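Caspase-1 subunit p19/18 (Spodoptera frugiperda, PDB 1M72) is a cysteine protease that probably acts in the caspase activation cascade responsible for executing apoptosis. Local coordinates at residues K85-T90 against L101-L106. Sequence-based numbering, arbitrary orientation.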
loop_
_atom_site.group_PDB
_atom_site.type_symbol
_atom_site.label_atom_id
_atom_site.label_comp_id
_atom_site.label_asym_id
_atom_site.label_seq_id
_atom_site.Cartn_x
_atom_site.Cartn_y
_atom_site.Cartn_z
ATOM N N LYS C 85 25.356 5.099 3.236
ATOM C CA LYS C 85 26.511 4.498 2.574
ATOM C C LYS C 85 26.302 3.009 2.295
ATOM O O LYS C 85 26.498 2.555 1.171
ATOM C CB LYS C 85 27.755 4.733 3.441
ATOM C CG LYS C 85 28.740 3.589 3.555
ATOM C CD LYS C 85 29.313 3.566 4.979
ATOM C CE LYS C 85 30.536 2.657 5.103
ATOM N NZ LYS C 85 30.244 1.268 4.640
ATOM N N PHE C 86 25.922 2.250 3.319
ATOM C CA PHE C 86 25.675 0.833 3.147
ATOM C C PHE C 86 24.529 0.565 2.154
ATOM O O PHE C 86 24.551 -0.429 1.448
ATOM C CB PHE C 86 25.380 0.184 4.492
ATOM C CG PHE C 86 26.611 -0.005 5.355
ATOM C CD1 PHE C 86 27.636 -0.878 4.958
ATOM C CD2 PHE C 86 26.747 0.668 6.578
ATOM C CE1 PHE C 86 28.769 -1.075 5.779
ATOM C CE2 PHE C 86 27.882 0.480 7.402
ATOM C CZ PHE C 86 28.884 -0.387 7.005
ATOM N N ILE C 87 23.545 1.457 2.105
ATOM C CA ILE C 87 22.426 1.318 1.197
ATOM C C ILE C 87 22.952 1.451 -0.224
ATOM O O ILE C 87 22.637 0.641 -1.082
ATOM C CB ILE C 87 21.351 2.405 1.484
ATOM C CG1 ILE C 87 20.540 2.019 2.727
ATOM C CG2 ILE C 87 20.429 2.599 0.287
ATOM C CD1 ILE C 87 19.503 0.982 2.458
ATOM N N GLN C 88 23.757 2.477 -0.476
ATOM C CA GLN C 88 24.311 2.678 -1.796
ATOM C C GLN C 88 25.196 1.501 -2.206
ATOM O O GLN C 88 25.124 1.021 -3.328
ATOM C CB GLN C 88 25.111 3.979 -1.851
ATOM C CG GLN C 88 24.293 5.234 -1.619
ATOM C CD GLN C 88 24.802 6.430 -2.434
ATOM O OE1 GLN C 88 25.335 6.263 -3.536
ATOM N NE2 GLN C 88 24.611 7.646 -1.907
ATOM N N GLN C 89 26.012 1.012 -1.293
ATOM C CA GLN C 89 26.894 -0.082 -1.649
ATOM C C GLN C 89 26.077 -1.328 -1.961
ATOM O O GLN C 89 26.434 -2.144 -2.819
ATOM C CB GLN C 89 27.853 -0.378 -0.515
ATOM C CG GLN C 89 28.566 0.829 0.046
ATOM C CD GLN C 89 29.564 0.419 1.117
ATOM O OE1 GLN C 89 29.271 -0.454 1.951
ATOM N NE2 GLN C 89 30.752 1.039 1.102
ATOM N N THR C 90 24.972 -1.478 -1.247
ATOM C CA THR C 90 24.117 -2.611 -1.477
ATOM C C THR C 90 23.507 -2.452 -2.875
ATOM O O THR C 90 23.433 -3.422 -3.644
ATOM C CB THR C 90 22.996 -2.667 -0.443
ATOM O OG1 THR C 90 23.544 -3.022 0.826
ATOM C CG2 THR C 90 21.963 -3.692 -0.844
ATOM N N LEU C 101 15.530 -8.573 -2.442
ATOM C CA LEU C 101 16.244 -7.770 -1.440
ATOM C C LEU C 101 15.217 -7.389 -0.385
ATOM O O LEU C 101 14.058 -7.107 -0.705
ATOM C CB LEU C 101 16.828 -6.490 -2.027
ATOM C CG LEU C 101 17.373 -5.462 -1.016
ATOM C CD1 LEU C 101 18.736 -5.905 -0.552
ATOM C CD2 LEU C 101 17.428 -4.039 -1.646
ATOM N N LEU C 102 15.645 -7.441 0.862
ATOM C CA LEU C 102 14.823 -7.087 1.988
ATOM C C LEU C 102 15.612 -6.102 2.838
ATOM O O LEU C 102 16.764 -6.367 3.200
ATOM C CB LEU C 102 14.515 -8.326 2.831
ATOM C CG LEU C 102 13.477 -8.075 3.946
ATOM C CD1 LEU C 102 12.756 -9.405 4.296
ATOM C CD2 LEU C 102 14.148 -7.429 5.222
ATOM N N VAL C 103 15.006 -4.957 3.139
ATOM C CA VAL C 103 15.638 -3.980 4.021
ATOM C C VAL C 103 14.629 -3.771 5.197
ATOM O O VAL C 103 13.422 -3.643 4.960
ATOM C CB VAL C 103 15.859 -2.620 3.295
ATOM C CG1 VAL C 103 16.437 -1.605 4.248
ATOM C CG2 VAL C 103 16.738 -2.784 2.085
ATOM N N ALA C 104 15.105 -3.773 6.448
ATOM C CA ALA C 104 14.232 -3.514 7.601
ATOM C C ALA C 104 14.817 -2.361 8.455
ATOM O O ALA C 104 16.034 -2.224 8.607
ATOM C CB ALA C 104 14.070 -4.798 8.475
ATOM N N VAL C 105 13.960 -1.527 9.010
ATOM C CA VAL C 105 14.439 -0.443 9.833
ATOM C C VAL C 105 13.596 -0.430 11.086
ATOM O O VAL C 105 12.379 -0.431 11.009
ATOM C CB VAL C 105 14.343 0.919 9.090
ATOM C CG1 VAL C 105 14.868 2.068 9.986
ATOM C CG2 VAL C 105 15.161 0.871 7.830
ATOM N N LEU C 106 14.259 -0.447 12.240
ATOM C CA LEU C 106 13.609 -0.468 13.562
ATOM C C LEU C 106 14.138 0.796 14.273
ATOM O O LEU C 106 15.321 0.845 14.688
ATOM C CB LEU C 106 14.043 -1.725 14.324
ATOM C CG LEU C 106 14.120 -3.049 13.544
ATOM C CD1 LEU C 106 14.730 -4.131 14.462
ATOM C CD2 LEU C 106 12.748 -3.481 13.103
#
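Thr90 and Leu101 make the closer of two methyl contacts between the helix 85-90 and the strand 101-106: Thr90 CG2 lies 3.9 Å from Leu101 CD1. The threonine presents its methyl because CG2 stands anti to the backbone N (chi1 -71°, measured to OG1), while OG1 turns back to its own helix and bonds Phe86 O at 2.9 Å. That carbonyl also accepts from Thr90 N, and the two donors reach it from opposite faces of its plane, the hydroxyl tilted by 29°. The second contact is looser. Ile87 leans over from the helix flank until CD1 comes 4.4 Å from Val103 CG1, although the CA atoms of Ile87 and Val103 are 9.1 Å apart. All four touching residues are buried; Phe130 touches both Thr90 and Leu101. On the outer side of the helix, Lys85 is partly exposed and Gln89 exposed, joined by a weak bond of 3.3 Å from Lys85 NZ to Gln89 OE1. In the caspase fold, helix 80-92 belongs to a beta-alpha-beta crossover from strand 70-76 to the parallel strand 98-106, passing over 31-39, consistent with Thr90 touching Met34 and Ile36 there. With just 108 Å² buried, the hydroxyl satisfied within the helix and no polar bond between 85-90 and 101-106, the chemistry implies that these two segments are held by apolar contact.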